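Local coordinates for protein acetone carboxylase alpha subunit (Xanthobacter autotrophicus Py2, PDB 5M45) that is the alpha subunit of acetone carboxylase, a metal-containing protein of the hydantoinase B/oxoprolinase family that works as part of a multi-chain assembly, at residues Met534-Asn539 with Asp616-Tyr621; Gly557-Ala562 with Asp602-Thr607. One frame throughout, in Å; residues are numbered along the deposited sequence.

Interaction 1 of 2, residues Met534-Asn539 with Asp616-Tyr621; sequences MFFMGN and DLYLNY
Met534 and Phe536 face Tyr618 across two backbones that are not paired as strands, with the CA atoms of Met534 and Tyr618 8.6 Å apart. The contact packs two sheets through one ring, Tyr618, held between an aromatic ring and a methionine. Met534 and Phe535 end strand 532-535 of a four-stranded antiparallel sheet, and Tyr618 belongs to strand 617-621 of a five-stranded one. The Tyr618 ring lies between Met534 and Phe536. Its CG stands anti to the backbone N (chi1 -178°), which carries the ring across to the other segment. On one face lies the Phe536 ring in an offset stack. The two planes are nearly parallel, 3° apart, and the centroids are 4.0 Å apart. The opposite face takes the methyl of Met534 in a CH-pi contact, with CE 3.6 Å from Tyr618 CD2. The bend of the methionine at chi3 brings CE over the ring, while SD lies obliquely to it in a Met-aromatic contact. The ring is therefore covered on both faces. Arg559 and Ala561 of the neighbouring strand 559-563 also touch Phe536. At the rim of the Phe536 ring, CE2 lies 3.5 Å from Leu619 O, in the ring plane. Asn437 is a second polar partner of the Tyr618 hydroxyl. Tyr618 OH donates to Phe535 O at 2.7 Å, from a position 40° out of the carbonyl plane.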
ATOM      1  N   MET A 534      12.441 -13.098  13.169  1.00 12.44           N
ATOM      2  CA  MET A 534      13.570 -12.922  12.246  1.00 12.22           C
ATOM      3  C   MET A 534      13.491 -13.909  11.070  1.00 11.89           C
ATOM      4  O   MET A 534      12.785 -14.919  11.130  1.00 11.94           O
ATOM      5  CB  MET A 534      14.927 -13.067  12.969  1.00 12.53           C
ATOM      6  CG  MET A 534      15.075 -12.215  14.240  1.00 12.94           C
ATOM      7  SD  MET A 534      16.690 -12.253  15.044  1.00 13.51           S
ATOM      8  CE  MET A 534      17.718 -11.414  13.822  1.00 13.18           C
ATOM      9  N   PHE A 535      14.229 -13.618  10.010  1.00 11.48           N
ATOM     10  CA  PHE A 535      14.329 -14.494   8.839  1.00 11.39           C
ATOM     11  C   PHE A 535      15.660 -14.277   8.093  1.00 11.24           C
ATOM     12  O   PHE A 535      16.417 -13.345   8.392  1.00 11.01           O
ATOM     13  CB  PHE A 535      13.099 -14.381   7.921  1.00 11.31           C
ATOM     14  CG  PHE A 535      12.872 -13.001   7.294  1.00 11.32           C
ATOM     15  CD1 PHE A 535      12.204 -11.986   8.004  1.00 11.33           C
ATOM     16  CD2 PHE A 535      13.269 -12.742   5.978  1.00 11.12           C
ATOM     17  CE1 PHE A 535      11.961 -10.743   7.431  1.00 11.41           C
ATOM     18  CE2 PHE A 535      13.033 -11.505   5.399  1.00 11.26           C
ATOM     19  CZ  PHE A 535      12.389 -10.512   6.111  1.00 11.32           C
ATOM     20  N   PHE A 536      15.948 -15.221   7.200  1.00 11.42           N
ATOM     21  CA  PHE A 536      17.182 -15.260   6.394  1.00 11.48           C
ATOM     22  C   PHE A 536      16.871 -15.004   4.919  1.00 11.53           C
ATOM     23  O   PHE A 536      15.804 -15.409   4.420  1.00 11.74           O
ATOM     24  CB  PHE A 536      17.843 -16.679   6.513  1.00 11.48           C
ATOM     25  CG  PHE A 536      18.381 -17.013   7.886  1.00 11.58           C
ATOM     26  CD1 PHE A 536      17.567 -17.567   8.858  1.00 11.84           C
ATOM     27  CD2 PHE A 536      19.707 -16.806   8.196  1.00 11.66           C
ATOM     28  CE1 PHE A 536      18.052 -17.889  10.138  1.00 11.92           C
ATOM     29  CE2 PHE A 536      20.211 -17.121   9.467  1.00 11.76           C
ATOM     30  CZ  PHE A 536      19.370 -17.653  10.455  1.00 11.87           C
ATOM     31  N   MET A 537      17.794 -14.372   4.207  1.00 11.64           N
ATOM     32  CA  MET A 537      17.664 -14.121   2.756  1.00 11.83           C
ATOM     33  C   MET A 537      19.040 -14.034   2.081  1.00 11.54           C
ATOM     34  O   MET A 537      19.803 -13.113   2.329  1.00 11.16           O
ATOM     35  CB  MET A 537      16.871 -12.820   2.482  1.00 12.08           C
ATOM     36  CG  MET A 537      16.556 -12.548   0.998  1.00 12.43           C
ATOM     37  SD  MET A 537      15.701 -13.880   0.133  1.00 13.38           S
ATOM     38  CE  MET A 537      16.828 -14.414  -1.165  1.00 13.37           C
ATOM     39  N   GLY A 538      19.312 -15.014   1.208  1.00 11.59           N
ATOM     40  CA  GLY A 538      20.569 -15.128   0.438  1.00 11.70           C
ATOM     41  C   GLY A 538      20.601 -16.407  -0.395  1.00 11.84           C
ATOM     42  O   GLY A 538      19.664 -17.226  -0.338  1.00 12.16           O
ATOM     43  N   ASN A 539      21.660 -16.579  -1.170  1.00 12.05           N
ATOM     44  CA  ASN A 539      21.858 -17.782  -1.996  1.00 12.11           C
ATOM     45  C   ASN A 539      22.227 -18.975  -1.106  1.00 12.36           C
ATOM     46  O   ASN A 539      22.945 -18.814  -0.107  1.00 12.96           O
ATOM     47  CB  ASN A 539      22.921 -17.542  -3.082  1.00 12.06           C
ATOM     48  CG  ASN A 539      24.308 -17.249  -2.518  1.00 12.01           C
ATOM     49  OD1 ASN A 539      24.459 -16.409  -1.649  1.00 11.63           O
ATOM     50  ND2 ASN A 539      25.338 -17.959  -3.018  1.00 12.13           N
ATOM     51  N   ASP A 616      17.948 -16.369  22.298  1.00 14.46           N
ATOM     52  CA  ASP A 616      18.070 -17.125  21.033  1.00 14.12           C
ATOM     53  C   ASP A 616      19.245 -16.593  20.184  1.00 13.61           C
ATOM     54  O   ASP A 616      19.689 -15.426  20.361  1.00 13.30           O
ATOM     55  CB  ASP A 616      16.764 -17.087  20.215  1.00 14.19           C
ATOM     56  CG  ASP A 616      15.611 -17.892  20.834  1.00 14.77           C
ATOM     57  OD1 ASP A 616      15.777 -18.586  21.867  1.00 15.39           O
ATOM     58  OD2 ASP A 616      14.487 -17.839  20.241  1.00 15.06           O
ATOM     59  N   LEU A 617      19.748 -17.452  19.278  1.00 13.11           N
ATOM     60  CA  LEU A 617      20.925 -17.141  18.452  1.00 12.82           C
ATOM     61  C   LEU A 617      20.608 -17.129  16.968  1.00 12.48           C
ATOM     62  O   LEU A 617      19.779 -17.904  16.509  1.00 12.30           O
ATOM     63  CB  LEU A 617      22.032 -18.162  18.696  1.00 12.95           C
ATOM     64  CG  LEU A 617      22.645 -18.247  20.096  1.00 13.17           C
ATOM     65  CD1 LEU A 617      23.666 -19.377  20.141  1.00 13.19           C
ATOM     66  CD2 LEU A 617      23.272 -16.933  20.537  1.00 13.23           C
ATOM     67  N   TYR A 618      21.299 -16.257  16.240  1.00 12.33           N
ATOM     68  CA  TYR A 618      21.184 -16.109  14.769  1.00 12.29           C
ATOM     69  C   TYR A 618      22.594 -15.865  14.216  1.00 12.46           C
ATOM     70  O   TYR A 618      23.293 -14.954  14.699  1.00 12.36           O
ATOM     71  CB  TYR A 618      20.253 -14.908  14.466  1.00 12.11           C
ATOM     72  CG  TYR A 618      19.932 -14.577  12.999  1.00 11.89           C
ATOM     73  CD1 TYR A 618      20.909 -14.082  12.115  1.00 11.79           C
ATOM     74  CD2 TYR A 618      18.612 -14.688  12.508  1.00 11.89           C
ATOM     75  CE1 TYR A 618      20.608 -13.760  10.800  1.00 11.56           C
ATOM     76  CE2 TYR A 618      18.310 -14.370  11.190  1.00 11.78           C
ATOM     77  CZ  TYR A 618      19.307 -13.894  10.339  1.00 11.59           C
ATOM     78  OH  TYR A 618      19.019 -13.545   9.016  1.00 11.32           O
ATOM     79  N   LEU A 619      23.013 -16.682  13.223  1.00 12.61           N
ATOM     80  CA  LEU A 619      24.317 -16.481  12.527  1.00 12.72           C
ATOM     81  C   LEU A 619      24.135 -15.658  11.252  1.00 12.51           C
ATOM     82  O   LEU A 619      23.439 -16.099  10.353  1.00 12.55           O
ATOM     83  CB  LEU A 619      24.985 -17.828  12.196  1.00 12.86           C
ATOM     84  CG  LEU A 619      26.327 -17.760  11.451  1.00 12.91           C
ATOM     85  CD1 LEU A 619      27.394 -17.171  12.348  1.00 12.93           C
ATOM     86  CD2 LEU A 619      26.785 -19.136  10.950  1.00 13.18           C
ATOM     87  N   ASN A 620      24.756 -14.484  11.177  1.00 12.49           N
ATOM     88  CA  ASN A 620      24.836 -13.673   9.948  1.00 12.21           C
ATOM     89  C   ASN A 620      26.129 -13.971   9.178  1.00 12.28           C
ATOM     90  O   ASN A 620      27.233 -13.680   9.660  1.00 12.57           O
ATOM     91  CB  ASN A 620      24.771 -12.160  10.273  1.00 12.22           C
ATOM     92  CG  ASN A 620      24.192 -11.332   9.126  1.00 12.00           C
ATOM     93  OD1 ASN A 620      23.393 -11.822   8.358  1.00 12.12           O
ATOM     94  ND2 ASN A 620      24.607 -10.067   9.016  1.00 11.97           N
ATOM     95  N   TYR A 621      26.006 -14.568   7.995  1.00 12.18           N
ATOM     96  CA  TYR A 621      27.161 -15.040   7.190  1.00 12.20           C
ATOM     97  C   TYR A 621      27.198 -14.252   5.871  1.00 12.09           C
ATOM     98  O   TYR A 621      26.267 -14.350   5.041  1.00 11.84           O
ATOM     99  CB  TYR A 621      27.037 -16.590   6.987  1.00 12.26           C
ATOM    100  CG  TYR A 621      27.790 -17.257   5.814  1.00 12.29           C
ATOM    101  CD1 TYR A 621      28.964 -16.723   5.258  1.00 12.35           C
ATOM    102  CD2 TYR A 621      27.329 -18.479   5.297  1.00 12.42           C
ATOM    103  CE1 TYR A 621      29.620 -17.351   4.183  1.00 12.39           C
ATOM    104  CE2 TYR A 621      27.996 -19.122   4.231  1.00 12.56           C
ATOM    105  CZ  TYR A 621      29.119 -18.539   3.673  1.00 12.58           C
ATOM    106  OH  TYR A 621      29.736 -19.165   2.610  1.00 13.39           O
TER

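Interaction 2 of 2, residues Gly557-Ala562 with Asp602-Thr607; sequences GYRFAA and DKQAIT
Asp602 OD1 is gripped by two donors, Arg559 NE across the contact and the backbone N of Gln604 in its own segment. They arrive from opposite faces of the carboxylate plane. Arg559 NE is 3.0 Å from Asp602 OD1, on its syn side. Gln604 N comes from above the plane and closes an Asx turn at 3.1 Å from Asp602 OD1. The other oxygen, Asp602 OD2, receives Arg559 NH2 at 2.9 Å through its syn lone pair. The result is a side-on, two-nitrogen salt bridge, with the guanidinium and carboxylate planes 32° apart. A bend at chi3 (67°) turns the Arg559 head toward the acid. The same two residues form an antiparallel hydrogen-bonded pair at the end of strand 598-602. Arg559 N binds Asp602 O at 2.9 Å, and Asp602 N binds Arg559 O at 3.2 Å. Over one face of the guanidinium lie Gln604 CG and Thr607 CG2, the latter 3.5 Å from Arg559 NH1. Further along, Lys603 folds back at chi2 and chi3, and its NZ donates to Gly557 O at 2.9 Å. That ammonium also bonds to the backbone of another protein chain in the assembly. Arg559 NH2 has a second acid partner, Asp302. Two carboxylates thus share one buried guanidinium, whose positive charge would be expected to offset both and favour their ionised forms.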
ATOM      1  N   GLY A 557      25.711 -20.640   0.571  1.00 12.84           N
ATOM      2  CA  GLY A 557      25.146 -20.209   1.858  1.00 12.71           C
ATOM      3  C   GLY A 557      24.528 -21.327   2.666  1.00 12.60           C
ATOM      4  O   GLY A 557      24.205 -22.399   2.131  1.00 12.83           O
ATOM      5  N   TYR A 558      24.373 -21.072   3.966  1.00 12.52           N
ATOM      6  CA  TYR A 558      23.650 -21.934   4.876  1.00 12.62           C
ATOM      7  C   TYR A 558      23.094 -21.111   6.051  1.00 12.81           C
ATOM      8  O   TYR A 558      23.457 -19.957   6.240  1.00 12.79           O
ATOM      9  CB  TYR A 558      24.521 -23.108   5.366  1.00 12.62           C
ATOM     10  CG  TYR A 558      25.632 -22.710   6.347  1.00 12.58           C
ATOM     11  CD1 TYR A 558      26.859 -22.243   5.898  1.00 12.48           C
ATOM     12  CD2 TYR A 558      25.436 -22.786   7.726  1.00 12.65           C
ATOM     13  CE1 TYR A 558      27.869 -21.869   6.791  1.00 12.53           C
ATOM     14  CE2 TYR A 558      26.450 -22.405   8.636  1.00 12.74           C
ATOM     15  CZ  TYR A 558      27.657 -21.946   8.172  1.00 12.64           C
ATOM     16  OH  TYR A 558      28.662 -21.558   9.075  1.00 12.76           O
ATOM     17  N   ARG A 559      22.182 -21.740   6.789  1.00 13.20           N
ATOM     18  CA  ARG A 559      21.491 -21.184   7.953  1.00 13.46           C
ATOM     19  C   ARG A 559      21.968 -21.838   9.251  1.00 13.53           C
ATOM     20  O   ARG A 559      22.102 -23.072   9.305  1.00 13.66           O
ATOM     21  CB  ARG A 559      19.963 -21.467   7.806  1.00 13.87           C
ATOM     22  CG  ARG A 559      19.130 -21.234   9.036  1.00 14.39           C
ATOM     23  CD  ARG A 559      17.621 -21.278   8.795  1.00 14.61           C
ATOM     24  NE  ARG A 559      17.067 -22.594   8.419  1.00 14.73           N
ATOM     25  CZ  ARG A 559      15.769 -22.919   8.543  1.00 14.82           C
ATOM     26  NH1 ARG A 559      14.881 -22.076   9.082  1.00 14.85           N
ATOM     27  NH2 ARG A 559      15.345 -24.102   8.144  1.00 14.97           N
ATOM     28  N   PHE A 560      22.212 -21.021  10.273  1.00 13.22           N
ATOM     29  CA  PHE A 560      22.275 -21.443  11.681  1.00 13.39           C
ATOM     30  C   PHE A 560      21.440 -20.525  12.563  1.00 13.25           C
ATOM     31  O   PHE A 560      21.679 -19.322  12.600  1.00 12.99           O
ATOM     32  CB  PHE A 560      23.713 -21.448  12.251  1.00 13.51           C
ATOM     33  CG  PHE A 560      23.782 -21.832  13.714  1.00 13.72           C
ATOM     34  CD1 PHE A 560      23.884 -23.160  14.093  1.00 14.06           C
ATOM     35  CD2 PHE A 560      23.773 -20.846  14.726  1.00 13.97           C
ATOM     36  CE1 PHE A 560      23.928 -23.517  15.458  1.00 14.34           C
ATOM     37  CE2 PHE A 560      23.842 -21.194  16.071  1.00 14.15           C
ATOM     38  CZ  PHE A 560      23.906 -22.535  16.434  1.00 14.46           C
ATOM     39  N   ALA A 561      20.485 -21.122  13.281  1.00 13.38           N
ATOM     40  CA  ALA A 561      19.699 -20.462  14.309  1.00 13.62           C
ATOM     41  C   ALA A 561      19.422 -21.415  15.451  1.00 14.06           C
ATOM     42  O   ALA A 561      19.343 -22.640  15.239  1.00 14.00           O
ATOM     43  CB  ALA A 561      18.382 -19.957  13.734  1.00 13.46           C
ATOM     44  N   ALA A 562      19.261 -20.874  16.661  1.00 14.64           N
ATOM     45  CA  ALA A 562      18.992 -21.696  17.856  1.00 15.25           C
ATOM     46  C   ALA A 562      17.930 -21.065  18.773  1.00 15.70           C
ATOM     47  O   ALA A 562      18.041 -19.919  19.146  1.00 15.65           O
ATOM     48  CB  ALA A 562      20.296 -21.969  18.625  1.00 15.55           C
ATOM     49  N   ASP A 602      21.181 -25.953   8.358  1.00 15.14           N
ATOM     50  CA  ASP A 602      20.816 -26.582   7.078  1.00 15.03           C
ATOM     51  C   ASP A 602      21.086 -25.658   5.900  1.00 14.65           C
ATOM     52  O   ASP A 602      21.575 -24.535   6.105  1.00 14.61           O
ATOM     53  CB  ASP A 602      19.345 -27.071   7.109  1.00 15.26           C
ATOM     54  CG  ASP A 602      18.335 -25.953   7.292  1.00 15.41           C
ATOM     55  OD1 ASP A 602      18.597 -24.778   6.992  1.00 14.96           O
ATOM     56  OD2 ASP A 602      17.202 -26.245   7.740  1.00 16.55           O
ATOM     57  N   LYS A 603      20.751 -26.117   4.677  1.00 14.30           N
ATOM     58  CA  LYS A 603      20.935 -25.314   3.456  1.00 14.13           C
ATOM     59  C   LYS A 603      19.835 -24.280   3.133  1.00 13.92           C
ATOM     60  O   LYS A 603      19.905 -23.615   2.098  1.00 13.50           O
ATOM     61  CB  LYS A 603      21.116 -26.218   2.232  1.00 14.33           C
ATOM     62  CG  LYS A 603      22.418 -27.047   2.203  1.00 14.50           C
ATOM     63  CD  LYS A 603      23.660 -26.204   2.029  1.00 14.52           C
ATOM     64  CE  LYS A 603      23.721 -25.407   0.700  1.00 14.58           C
ATOM     65  NZ  LYS A 603      25.007 -24.665   0.552  1.00 14.43           N
ATOM     66  N   GLN A 604      18.849 -24.106   3.999  1.00 13.87           N
ATOM     67  CA  GLN A 604      17.707 -23.265   3.680  1.00 13.75           C
ATOM     68  C   GLN A 604      18.022 -21.778   3.967  1.00 13.49           C
ATOM     69  O   GLN A 604      17.742 -21.248   5.041  1.00 13.44           O
ATOM     70  CB  GLN A 604      16.461 -23.777   4.444  1.00 14.03           C
ATOM     71  CG  GLN A 604      15.140 -23.169   4.002  1.00 13.90           C
ATOM     72  CD  GLN A 604      14.852 -23.401   2.540  1.00 13.92           C
ATOM     73  OE1 GLN A 604      15.210 -24.431   1.994  1.00 14.35           O
ATOM     74  NE2 GLN A 604      14.186 -22.448   1.895  1.00 13.68           N
ATOM     75  N   ALA A 605      18.641 -21.131   2.985  1.00 13.12           N
ATOM     76  CA  ALA A 605      19.152 -19.765   3.149  1.00 12.96           C
ATOM     77  C   ALA A 605      18.113 -18.669   2.903  1.00 12.77           C
ATOM     78  O   ALA A 605      18.428 -17.485   3.008  1.00 12.56           O
ATOM     79  CB  ALA A 605      20.378 -19.569   2.258  1.00 12.89           C
ATOM     80  N   ILE A 606      16.903 -19.074   2.552  1.00 12.84           N
ATOM     81  CA  ILE A 606      15.715 -18.202   2.418  1.00 13.00           C
ATOM     82  C   ILE A 606      14.595 -18.734   3.313  1.00 12.80           C
ATOM     83  O   ILE A 606      14.222 -19.906   3.228  1.00 12.34           O
ATOM     84  CB  ILE A 606      15.123 -18.192   0.992  1.00 13.27           C
ATOM     85  CG1 ILE A 606      16.148 -17.710   0.013  1.00 13.42           C
ATOM     86  CG2 ILE A 606      13.883 -17.264   0.960  1.00 13.38           C
ATOM     87  CD1 ILE A 606      15.676 -17.781  -1.446  1.00 13.63           C
ATOM     88  N   THR A 607      14.075 -17.860   4.173  1.00 12.77           N
ATOM     89  CA  THR A 607      12.943 -18.180   5.030  1.00 12.74           C
ATOM     90  C   THR A 607      11.985 -16.980   5.139  1.00 12.76           C
ATOM     91  O   THR A 607      12.337 -15.863   4.773  1.00 12.47           O
ATOM     92  CB  THR A 607      13.366 -18.597   6.458  1.00 12.82           C
ATOM     93  OG1 THR A 607      14.003 -17.500   7.122  1.00 12.87           O
ATOM     94  CG2 THR A 607      14.297 -19.810   6.471  1.00 12.85           C
TER

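The centres of the two interactions lie 7 Å apart, on the same side of the chain's centre. They share the five-stranded antiparallel sheet, where strand 617-621 of interaction 1 is the neighbour of strand 559-563 of interaction 2. Leu617 N and Ala562 O are 3.0 Å apart, a probable hydrogen bond between these strands. Along the chain the order is 534-539, 557-562, 602-607, 616-621, so interaction 2 falls between the two halves of interaction 1. The loop 602-607 also reaches the residue that follows strand 532-535, an inner strand of the other sheet, with Thr607 OG1 3.0 Å from Phe536 N, a probable hydrogen bond. Together the contacts join two sheets inside the hydantoinase B/oxoprolinase family region.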